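Local coordinates for putative uncharacterized protein PH0242 (PDB 3VU1) that forms the C-terminal globular domain of AglB, an archaeal protein of the oligosaccharyltransferase family, at residues T11-A16 and S32-G37; I88-D93 and G243-Y248; F67-G72 and A99-G104. All coordinates share one frame; numbering follows the deposited sequence.

Contact 1: residues T11-A16 and S32-G37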
loop_
_atom_site.group_PDB
_atom_site.type_symbol
_atom_site.label_atom_id
_atom_site.label_comp_id
_atom_site.label_asym_id
_atom_site.label_seq_id
_atom_site.Cartn_x
_atom_site.Cartn_y
_atom_site.Cartn_z
ATOM N N THR A 11 -0.284 1.639 -22.507
ATOM C CA THR A 11 -0.900 1.622 -21.169
ATOM C C THR A 11 0.137 1.867 -20.104
ATOM O O THR A 11 -0.165 2.476 -19.072
ATOM C CB THR A 11 -1.567 0.280 -20.836
ATOM O OG1 THR A 11 -0.589 -0.769 -20.878
ATOM C CG2 THR A 11 -2.672 -0.019 -21.792
ATOM N N GLY A 12 1.352 1.374 -20.360
ATOM C CA GLY A 12 2.464 1.495 -19.424
ATOM C C GLY A 12 2.922 0.137 -18.938
ATOM O O GLY A 12 4.049 -0.012 -18.475
ATOM N N TRP A 13 2.061 -0.867 -19.082
ATOM C CA TRP A 13 2.340 -2.201 -18.527
ATOM C C TRP A 13 3.546 -2.896 -19.063
ATOM O O TRP A 13 4.257 -3.586 -18.322
ATOM C CB TRP A 13 1.115 -3.116 -18.671
ATOM C CG TRP A 13 0.118 -2.883 -17.583
ATOM C CD1 TRP A 13 -1.007 -2.052 -17.600
ATOM C CD2 TRP A 13 0.150 -3.457 -16.248
ATOM N NE1 TRP A 13 -1.680 -2.098 -16.394
ATOM C CE2 TRP A 13 -1.023 -2.911 -15.531
ATOM C CE3 TRP A 13 0.974 -4.349 -15.607
ATOM C CZ2 TRP A 13 -1.307 -3.260 -14.234
ATOM C CZ3 TRP A 13 0.670 -4.703 -14.287
ATOM C CH2 TRP A 13 -0.437 -4.178 -13.623
ATOM N N GLU A 14 3.770 -2.762 -20.366
ATOM C CA GLU A 14 4.899 -3.444 -20.997
ATOM C C GLU A 14 6.190 -2.856 -20.458
ATOM O O GLU A 14 7.112 -3.611 -20.113
ATOM C CB GLU A 14 4.841 -3.354 -22.520
ATOM C CG GLU A 14 3.465 -3.670 -23.092
ATOM C CD GLU A 14 3.468 -3.920 -24.587
ATOM O OE1 GLU A 14 4.321 -3.358 -25.340
ATOM O OE2 GLU A 14 2.582 -4.683 -25.013
ATOM N N GLN A 15 6.227 -1.521 -20.341
ATOM C CA GLN A 15 7.382 -0.826 -19.807
ATOM C C GLN A 15 7.615 -1.119 -18.328
ATOM O O GLN A 15 8.760 -1.232 -17.869
ATOM C CB GLN A 15 7.247 0.678 -20.008
ATOM C CG GLN A 15 7.361 1.115 -21.448
ATOM C CD GLN A 15 6.109 0.797 -22.265
ATOM O OE1 GLN A 15 4.991 0.687 -21.738
ATOM N NE2 GLN A 15 6.297 0.645 -23.553
ATOM N N ALA A 16 6.526 -1.226 -17.577
ATOM C CA ALA A 16 6.606 -1.454 -16.136
ATOM C C ALA A 16 7.151 -2.821 -15.829
ATOM O O ALA A 16 8.018 -2.953 -14.975
ATOM C CB ALA A 16 5.254 -1.240 -15.469
ATOM N N SER A 32 -1.070 -6.199 -7.904
ATOM C CA SER A 32 -1.878 -5.212 -8.576
ATOM C C SER A 32 -3.345 -5.585 -8.550
ATOM O O SER A 32 -3.683 -6.705 -8.206
ATOM C CB SER A 32 -1.432 -5.029 -10.012
ATOM O OG SER A 32 -1.952 -3.780 -10.448
ATOM N N TRP A 33 -4.226 -4.650 -8.876
ATOM C CA TRP A 33 -5.617 -5.034 -9.001
ATOM C C TRP A 33 -5.820 -5.961 -10.193
ATOM O O TRP A 33 -6.319 -7.080 -10.049
ATOM C CB TRP A 33 -6.548 -3.832 -9.084
ATOM C CG TRP A 33 -7.949 -4.309 -9.079
ATOM C CD1 TRP A 33 -8.820 -4.375 -10.149
ATOM C CD2 TRP A 33 -8.681 -4.909 -7.951
ATOM N NE1 TRP A 33 -10.026 -4.913 -9.770
ATOM C CE2 TRP A 33 -10.018 -5.260 -8.475
ATOM C CE3 TRP A 33 -8.386 -5.169 -6.617
ATOM C CZ2 TRP A 33 -10.996 -5.855 -7.680
ATOM C CZ3 TRP A 33 -9.388 -5.750 -5.821
ATOM C CH2 TRP A 33 -10.660 -6.097 -6.343
ATOM N N TRP A 34 -5.409 -5.509 -11.374
ATOM C CA TRP A 34 -5.579 -6.258 -12.611
ATOM C C TRP A 34 -4.550 -7.333 -12.730
ATOM O O TRP A 34 -3.455 -7.197 -12.201
ATOM C CB TRP A 34 -5.460 -5.311 -13.791
ATOM C CG TRP A 34 -5.978 -5.812 -15.113
ATOM C CD1 TRP A 34 -7.035 -6.700 -15.353
ATOM C CD2 TRP A 34 -5.514 -5.404 -16.448
ATOM N NE1 TRP A 34 -7.224 -6.870 -16.707
ATOM C CE2 TRP A 34 -6.356 -6.126 -17.416
ATOM C CE3 TRP A 34 -4.528 -4.535 -16.925
ATOM C CZ2 TRP A 34 -6.194 -5.975 -18.791
ATOM C CZ3 TRP A 34 -4.366 -4.406 -18.315
ATOM C CH2 TRP A 34 -5.187 -5.112 -19.224
ATOM N N ASP A 35 -4.905 -8.397 -13.448
ATOM C CA ASP A 35 -4.061 -9.563 -13.610
ATOM C C ASP A 35 -3.112 -9.547 -14.824
ATOM O O ASP A 35 -2.636 -10.599 -15.267
ATOM C CB ASP A 35 -4.879 -10.849 -13.515
ATOM C CG ASP A 35 -5.826 -11.071 -14.691
ATOM O OD1 ASP A 35 -6.214 -12.248 -14.842
ATOM O OD2 ASP A 35 -6.211 -10.131 -15.436
ATOM N N TYR A 36 -2.784 -8.351 -15.312
ATOM C CA TYR A 36 -1.754 -8.229 -16.346
ATOM C C TYR A 36 -0.508 -9.036 -16.008
ATOM O O TYR A 36 0.090 -8.851 -14.974
ATOM C CB TYR A 36 -1.366 -6.781 -16.583
ATOM C CG TYR A 36 -0.552 -6.602 -17.828
ATOM C CD1 TYR A 36 -1.131 -6.120 -19.015
ATOM C CD2 TYR A 36 0.811 -6.915 -17.836
ATOM C CE1 TYR A 36 -0.371 -5.966 -20.168
ATOM C CE2 TYR A 36 1.578 -6.758 -18.978
ATOM C CZ TYR A 36 0.986 -6.291 -20.137
ATOM O OH TYR A 36 1.783 -6.150 -21.253
ATOM N N GLY A 37 -0.121 -9.939 -16.885
ATOM C CA GLY A 37 1.076 -10.705 -16.678
ATOM C C GLY A 37 0.790 -12.117 -16.246
ATOM O O GLY A 37 1.714 -12.843 -15.905
HETATM O O HOH W 1 0.382 -5.064 -23.522
#

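Contact 2: residues I88-D93 and G243-Y248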
loop_
_atom_site.group_PDB
_atom_site.type_symbol
_atom_site.label_atom_id
_atom_site.label_comp_id
_atom_site.label_asym_id
_atom_site.label_seq_id
_atom_site.Cartn_x
_atom_site.Cartn_y
_atom_site.Cartn_z
ATOM N N ILE A 88 1.585 -1.959 -7.815
ATOM C CA ILE A 88 1.382 -1.312 -9.097
ATOM C C ILE A 88 0.016 -0.654 -9.182
ATOM O O ILE A 88 -1.029 -1.299 -9.004
ATOM C CB ILE A 88 1.546 -2.301 -10.243
ATOM C CG1 ILE A 88 2.953 -2.873 -10.201
ATOM C CG2 ILE A 88 1.290 -1.590 -11.542
ATOM C CD1 ILE A 88 3.158 -4.086 -11.104
ATOM N N ILE A 89 0.033 0.641 -9.450
ATOM C CA ILE A 89 -1.189 1.409 -9.530
ATOM C C ILE A 89 -1.429 1.736 -10.986
ATOM O O ILE A 89 -0.517 2.152 -11.714
ATOM C CB ILE A 89 -1.103 2.659 -8.665
ATOM C CG1 ILE A 89 -1.078 2.238 -7.194
ATOM C CG2 ILE A 89 -2.236 3.620 -8.977
ATOM C CD1 ILE A 89 -2.388 1.706 -6.627
ATOM N N TYR A 90 -2.661 1.515 -11.409
ATOM C CA TYR A 90 -3.023 1.617 -12.799
ATOM C C TYR A 90 -4.144 2.633 -12.932
ATOM O O TYR A 90 -5.272 2.380 -12.508
ATOM C CB TYR A 90 -3.463 0.229 -13.273
ATOM C CG TYR A 90 -3.744 0.105 -14.755
ATOM C CD1 TYR A 90 -3.034 0.869 -15.687
ATOM C CD2 TYR A 90 -4.702 -0.799 -15.230
ATOM C CE1 TYR A 90 -3.283 0.756 -17.033
ATOM C CE2 TYR A 90 -4.952 -0.927 -16.584
ATOM C CZ TYR A 90 -4.236 -0.149 -17.481
ATOM O OH TYR A 90 -4.476 -0.232 -18.836
ATOM N N LEU A 91 -3.852 3.786 -13.528
ATOM C CA LEU A 91 -4.873 4.832 -13.661
ATOM C C LEU A 91 -6.184 4.386 -14.294
ATOM O O LEU A 91 -7.243 4.925 -13.985
ATOM C CB LEU A 91 -4.318 6.044 -14.382
ATOM C CG LEU A 91 -3.606 7.024 -13.437
ATOM C CD1 LEU A 91 -2.311 6.441 -12.866
ATOM C CD2 LEU A 91 -3.338 8.303 -14.199
ATOM N N ASN A 92 -6.137 3.370 -15.144
ATOM C CA ASN A 92 -7.352 2.899 -15.806
ATOM C C ASN A 92 -8.283 2.112 -14.910
ATOM O O ASN A 92 -9.423 1.844 -15.300
ATOM C CB ASN A 92 -6.983 2.104 -17.034
ATOM C CG ASN A 92 -6.376 2.984 -18.104
ATOM O OD1 ASN A 92 -6.694 4.172 -18.164
ATOM N ND2 ASN A 92 -5.475 2.423 -18.939
ATOM N N ASP A 93 -7.831 1.782 -13.698
ATOM C CA ASP A 93 -8.724 1.104 -12.759
ATOM C C ASP A 93 -9.920 1.940 -12.288
ATOM O O ASP A 93 -10.840 1.399 -11.658
ATOM C CB ASP A 93 -7.981 0.412 -11.608
ATOM C CG ASP A 93 -7.218 -0.841 -12.072
ATOM O OD1 ASP A 93 -7.747 -1.583 -12.959
ATOM O OD2 ASP A 93 -6.084 -1.074 -11.565
ATOM N N GLY A 243 3.103 5.839 -19.027
ATOM C CA GLY A 243 1.726 5.769 -19.465
ATOM C C GLY A 243 0.808 5.954 -18.282
ATOM O O GLY A 243 0.874 6.982 -17.597
ATOM N N SER A 244 -0.030 4.949 -18.034
ATOM C CA SER A 244 -0.992 4.975 -16.940
ATOM C C SER A 244 -0.592 4.019 -15.803
ATOM O O SER A 244 -1.457 3.558 -15.063
ATOM C CB SER A 244 -2.334 4.530 -17.459
ATOM O OG SER A 244 -2.846 5.424 -18.405
ATOM N N VAL A 245 0.696 3.700 -15.682
ATOM C CA VAL A 245 1.140 2.801 -14.656
ATOM C C VAL A 245 2.185 3.489 -13.765
ATOM O O VAL A 245 3.195 4.018 -14.258
ATOM C CB VAL A 245 1.773 1.511 -15.239
ATOM C CG1 VAL A 245 2.405 0.677 -14.148
ATOM C CG2 VAL A 245 0.756 0.663 -15.984
ATOM N N ILE A 246 1.944 3.466 -12.449
ATOM C CA ILE A 246 2.932 3.883 -11.472
ATOM C C ILE A 246 3.305 2.664 -10.617
ATOM O O ILE A 246 2.426 2.001 -10.044
ATOM C CB ILE A 246 2.391 5.026 -10.572
ATOM C CG1 ILE A 246 1.703 6.122 -11.437
ATOM C CG2 ILE A 246 3.520 5.552 -9.699
ATOM C CD1 ILE A 246 0.960 7.248 -10.726
ATOM N N VAL A 247 4.601 2.367 -10.534
ATOM C CA VAL A 247 5.115 1.333 -9.626
ATOM C C VAL A 247 5.563 1.958 -8.316
ATOM O O VAL A 247 6.497 2.758 -8.304
ATOM C CB VAL A 247 6.334 0.620 -10.259
ATOM C CG1 VAL A 247 6.912 -0.461 -9.344
ATOM C CG2 VAL A 247 5.942 0.041 -11.599
ATOM N N TYR A 248 4.915 1.588 -7.219
ATOM C CA TYR A 248 5.288 2.068 -5.881
ATOM C C TYR A 248 6.033 1.008 -5.115
ATOM O O TYR A 248 5.605 -0.136 -5.087
ATOM C CB TYR A 248 4.056 2.416 -5.116
ATOM C CG TYR A 248 3.392 3.695 -5.570
ATOM C CD1 TYR A 248 2.293 3.657 -6.420
ATOM C CD2 TYR A 248 3.867 4.961 -5.142
ATOM C CE1 TYR A 248 1.657 4.821 -6.813
ATOM C CE2 TYR A 248 3.264 6.142 -5.553
ATOM C CZ TYR A 248 2.148 6.064 -6.369
ATOM O OH TYR A 248 1.511 7.207 -6.776
#

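Contact 3: residues F67-G72 and A99-G104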
loop_
_atom_site.group_PDB
_atom_site.type_symbol
_atom_site.label_atom_id
_atom_site.label_comp_id
_atom_site.label_asym_id
_atom_site.label_seq_id
_atom_site.Cartn_x
_atom_site.Cartn_y
_atom_site.Cartn_z
ATOM N N PHE A 67 -7.495 -1.719 0.935
ATOM C CA PHE A 67 -6.466 -0.711 0.699
ATOM C C PHE A 67 -6.895 0.392 -0.269
ATOM O O PHE A 67 -6.811 1.555 0.078
ATOM C CB PHE A 67 -5.193 -1.376 0.194
ATOM C CG PHE A 67 -4.113 -0.417 -0.133
ATOM C CD1 PHE A 67 -3.596 0.433 0.849
ATOM C CD2 PHE A 67 -3.601 -0.349 -1.435
ATOM C CE1 PHE A 67 -2.597 1.337 0.538
ATOM C CE2 PHE A 67 -2.586 0.559 -1.749
ATOM C CZ PHE A 67 -2.090 1.408 -0.759
ATOM N N LEU A 68 -7.365 0.032 -1.464
ATOM C CA LEU A 68 -7.535 1.009 -2.548
ATOM C C LEU A 68 -8.702 1.957 -2.359
ATOM O O LEU A 68 -8.591 3.127 -2.686
ATOM C CB LEU A 68 -7.637 0.321 -3.913
ATOM C CG LEU A 68 -6.351 -0.369 -4.405
ATOM C CD1 LEU A 68 -6.576 -1.366 -5.536
ATOM C CD2 LEU A 68 -5.305 0.640 -4.813
ATOM N N ALA A 69 -9.810 1.442 -1.834
ATOM C CA ALA A 69 -11.073 2.166 -1.788
ATOM C C ALA A 69 -11.188 2.980 -0.504
ATOM O O ALA A 69 -12.126 3.737 -0.330
ATOM C CB ALA A 69 -12.253 1.195 -1.909
ATOM N N ARG A 70 -10.257 2.825 0.418
ATOM C CA ARG A 70 -10.451 3.479 1.696
ATOM C C ARG A 70 -9.354 4.422 2.079
ATOM O O ARG A 70 -8.404 4.621 1.340
ATOM C CB ARG A 70 -10.660 2.467 2.797
ATOM C CG ARG A 70 -11.749 1.518 2.454
ATOM C CD ARG A 70 -13.145 2.072 2.702
ATOM N NE ARG A 70 -13.798 0.957 3.379
ATOM C CZ ARG A 70 -14.463 1.029 4.517
ATOM N NH1 ARG A 70 -14.686 2.196 5.080
ATOM N NH2 ARG A 70 -14.952 -0.092 5.042
ATOM N N ASP A 71 -9.503 4.993 3.262
ATOM C CA ASP A 71 -8.720 6.122 3.686
ATOM C C ASP A 71 -8.509 5.884 5.158
ATOM O O ASP A 71 -9.309 5.198 5.791
ATOM C CB ASP A 71 -9.540 7.391 3.467
ATOM C CG ASP A 71 -8.789 8.658 3.847
ATOM O OD1 ASP A 71 -9.483 9.689 4.099
ATOM O OD2 ASP A 71 -7.528 8.616 3.891
ATOM N N GLY A 72 -7.413 6.414 5.690
ATOM C CA GLY A 72 -7.192 6.431 7.122
ATOM C C GLY A 72 -6.946 5.082 7.732
ATOM O O GLY A 72 -6.372 4.209 7.100
ATOM N N ALA A 99 -16.483 -2.030 -8.553
ATOM C CA ALA A 99 -16.188 -3.351 -8.016
ATOM C C ALA A 99 -15.246 -3.230 -6.833
ATOM O O ALA A 99 -15.509 -3.845 -5.777
ATOM C CB ALA A 99 -15.627 -4.288 -9.082
ATOM N N ILE A 100 -14.156 -2.468 -7.020
ATOM C CA ILE A 100 -13.154 -2.289 -5.986
ATOM C C ILE A 100 -13.793 -1.638 -4.776
ATOM O O ILE A 100 -13.553 -2.069 -3.656
ATOM C CB ILE A 100 -11.967 -1.425 -6.454
ATOM C CG1 ILE A 100 -11.293 -2.064 -7.691
ATOM C CG2 ILE A 100 -10.961 -1.212 -5.313
ATOM C CD1 ILE A 100 -10.242 -1.204 -8.366
ATOM N N SER A 101 -14.617 -0.617 -4.984
ATOM C CA SER A 101 -15.281 0.039 -3.858
ATOM C C SER A 101 -16.176 -0.929 -3.086
ATOM O O SER A 101 -16.155 -0.962 -1.829
ATOM C CB SER A 101 -16.096 1.226 -4.312
ATOM O OG SER A 101 -15.251 2.181 -4.909
ATOM N N TYR A 102 -16.953 -1.716 -3.834
ATOM C CA TYR A 102 -17.834 -2.711 -3.218
ATOM C C TYR A 102 -17.020 -3.714 -2.440
ATOM O O TYR A 102 -17.226 -3.867 -1.234
ATOM C CB TYR A 102 -18.748 -3.413 -4.229
ATOM C CG TYR A 102 -19.718 -4.390 -3.583
ATOM C CD1 TYR A 102 -20.565 -3.982 -2.559
ATOM C CD2 TYR A 102 -19.791 -5.718 -4.003
ATOM C CE1 TYR A 102 -21.446 -4.855 -1.976
ATOM C CE2 TYR A 102 -20.674 -6.603 -3.422
ATOM C CZ TYR A 102 -21.499 -6.164 -2.404
ATOM O OH TYR A 102 -22.400 -7.033 -1.810
ATOM N N LEU A 103 -16.070 -4.349 -3.112
ATOM C CA LEU A 103 -15.282 -5.385 -2.488
ATOM C C LEU A 103 -14.459 -4.897 -1.308
ATOM O O LEU A 103 -14.081 -5.712 -0.476
ATOM C CB LEU A 103 -14.399 -6.079 -3.503
ATOM C CG LEU A 103 -15.081 -6.892 -4.615
ATOM C CD1 LEU A 103 -14.061 -7.245 -5.684
ATOM C CD2 LEU A 103 -15.741 -8.154 -4.061
ATOM N N GLY A 104 -14.215 -3.586 -1.213
ATOM C CA GLY A 104 -13.415 -3.002 -0.122
ATOM C C GLY A 104 -14.269 -2.402 0.983
ATOM O O GLY A 104 -13.745 -1.839 1.960
#

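Contact 1: residues T11-A16 and S32-G37
Tyr-36 swings its ring back against the indole of Trp-13 because its CG stands anti to the backbone N (chi1 -167°), and Trp-34, with CG likewise anti, brings its six-membered ring in beside the same indole. Trp-33 to Gly-37 spell WWDYG, the signature sequence of the AglB/STT3 family, so the contact sets this motif against the first turn of helix 13-23. The Trp-13 and Tyr-36 side chains run past each other in opposite directions as an offset stack, the indole five-membered ring and the phenol ring tilted by 22°. Each ring therefore covers the other's methylene: Trp-13 CB sits over the centre of the Tyr-36 ring, 3.5 Å from its centroid, while Tyr-36 CB lies over the six-membered half of the indole at 3.6 Å from that centroid. Trp-34 meets the indole edge-to-face, planes 77° apart, with its CE3 atom 3.8 Å from Trp-13 NE1. At the far rim of the indole, Ser-32 OG comes near the ring plane beside CH2; the hydroxyl itself is hydrogen-bonded to the carbonyl of Ile-88 in the adjoining strand. On the helix side, Thr-11 OG1 accepts from Trp-13 N at 3.2 Å, an ST turn placed just where the helix begins, with Gly-12 as N-cap residue. At the polar end of Tyr-36, Glu-14 CG comes to 3.5 Å from Tyr-36 OH, and the chain runs on extended to the carboxylate. One water spans the remaining gap: it donates to Glu-14 OE2 at 2.7 Å and lies 2.9 Å from Tyr-36 OH, near the plane of the phenol ring.

Contact 2: residues I88-D93 and G243-Y248
Two neighbouring antiparallel strands of the four-stranded mixed sheet meet here, 86-90 against 245-250, although about 150 residues separate them in sequence. Ile-89 and Ile-246 form the hydrogen-bonded pair: Ile-89 N gives to Ile-246 O at 2.8 Å, and Ile-246 N returns a bond to Ile-89 O at 2.9 Å. Ile-88 with Val-247 and Tyr-90 with Val-245 are the flanking non-hydrogen-bonded pairs. A third bond, from Leu-91 N to Ser-244 O, carries the pairing beyond the strand into the 3-10 segment that starts at Leu-91. On the face with Ile-88 and Tyr-90, Val-245 serves two neighbours: diagonally, Ile-88 CG2 rests on its CG1 at 3.6 Å, and within its own pair Val-245 CG2, the branch anti to the carbonyl carbon, turns to Tyr-90 CD1 at 3.8 Å. Ser-244 O lies at the edge of the Tyr-90 ring, nearest CD1. Asn-92 fixes the phenol, because its ND2 donates to Tyr-90 OH at 2.8 Å within the amide plane and its CB lies over one ring face. On the other side of the sheet, Ile-89 CG1 packs on Tyr-248 at CD1, 3.7 Å away, and the tips of Leu-91 and Ile-246 meet through their CD1 methyls at 4.0 Å. Tyr-248 OH is bonded to Leu-216 O of helix 212-218. Helix 13-23 covers Ile-88 and Val-245, whereas helix 212-218 packs on Ile-89 and Leu-91, the three-layer alpha/beta/alpha arrangement with a central sheet.

Contact 3: residues F67-G72 and A99-G104
Arg-70 reaches across to Gly-104 with most of its length curved round a single backbone oxygen. From CB, the chain bends at chi2 (-80°) and again at chi3. CG passes 3.9 Å from Gly-104 O and CD 4.0 Å, so the aliphatic part skirts the carbonyl before the polar group arrives. NE then makes the one hydrogen bond between the segments, 3.1 Å to Gly-104 O and almost straight, with an N-H...O angle of 176°. The oxygen lies at the edge of the guanidinium, near its plane, but NE is itself tilted 34° from the plane of the carbonyl. Beyond it, CZ (3.9 Å) and NH2 (3.7 Å) remain close to the same Gly-104 O. At the tip, NH2 turns to a salt bridge with Glu-414 of strand 412-431; the two bonds together probably limit rotation of the guanidinium while tying the helix ends to the large antiparallel sheet. The bond to Gly-104 joins the C-terminal ends of helices 60-69 and 97-103. Helix 60-69 belongs to the beta-alpha-beta crossover between parallel neighbours 30-32 and 86-90; helix 97-103 comes after strand 86-90. Nearer the helix bodies, small groups permit close approach: Ala-69 CB rests against the backbone of helix 97-103, 3.8 Å from Ser-101 CA and beside the carbonyl of Ile-100. The CG2 branch of Ile-100, anti to its backbone N, points to Leu-68 CB at 3.9 Å. Leu-68 in turn touches Phe-87 and Ile-89 of strand 86-90, and Ser-101 OG turns back to its own helix, bonded to Phe-97 O.

How the contacts relate
Contacts 1 and 2 adjoin, their centres about 8 Å apart: Thr-11 O lies 2.7 Å from Ser-244 N, a probable hydrogen bond, and the Trp-13 indole meets Tyr-90 edge-to-face. Contact 3 lies about 16 Å from contact 2, centre to centre, and about 20 Å from contact 1. It reaches the sheet through Leu-68 CD2, 3.6 Å from Ile-89 CD1, and the WWDYG segment through Trp-33, whose CE2 is 3.5 Å from Ile-100 CG1. Helix 13-23 of contact 1 and helix 60-69 of contact 3 thus pack on opposite faces of the sheet in contact 2. The Arg-70 side chain is about 13 Å from the calcium ion, whose site comprises Glu-76, Ala-285, His-319 and Glu-322.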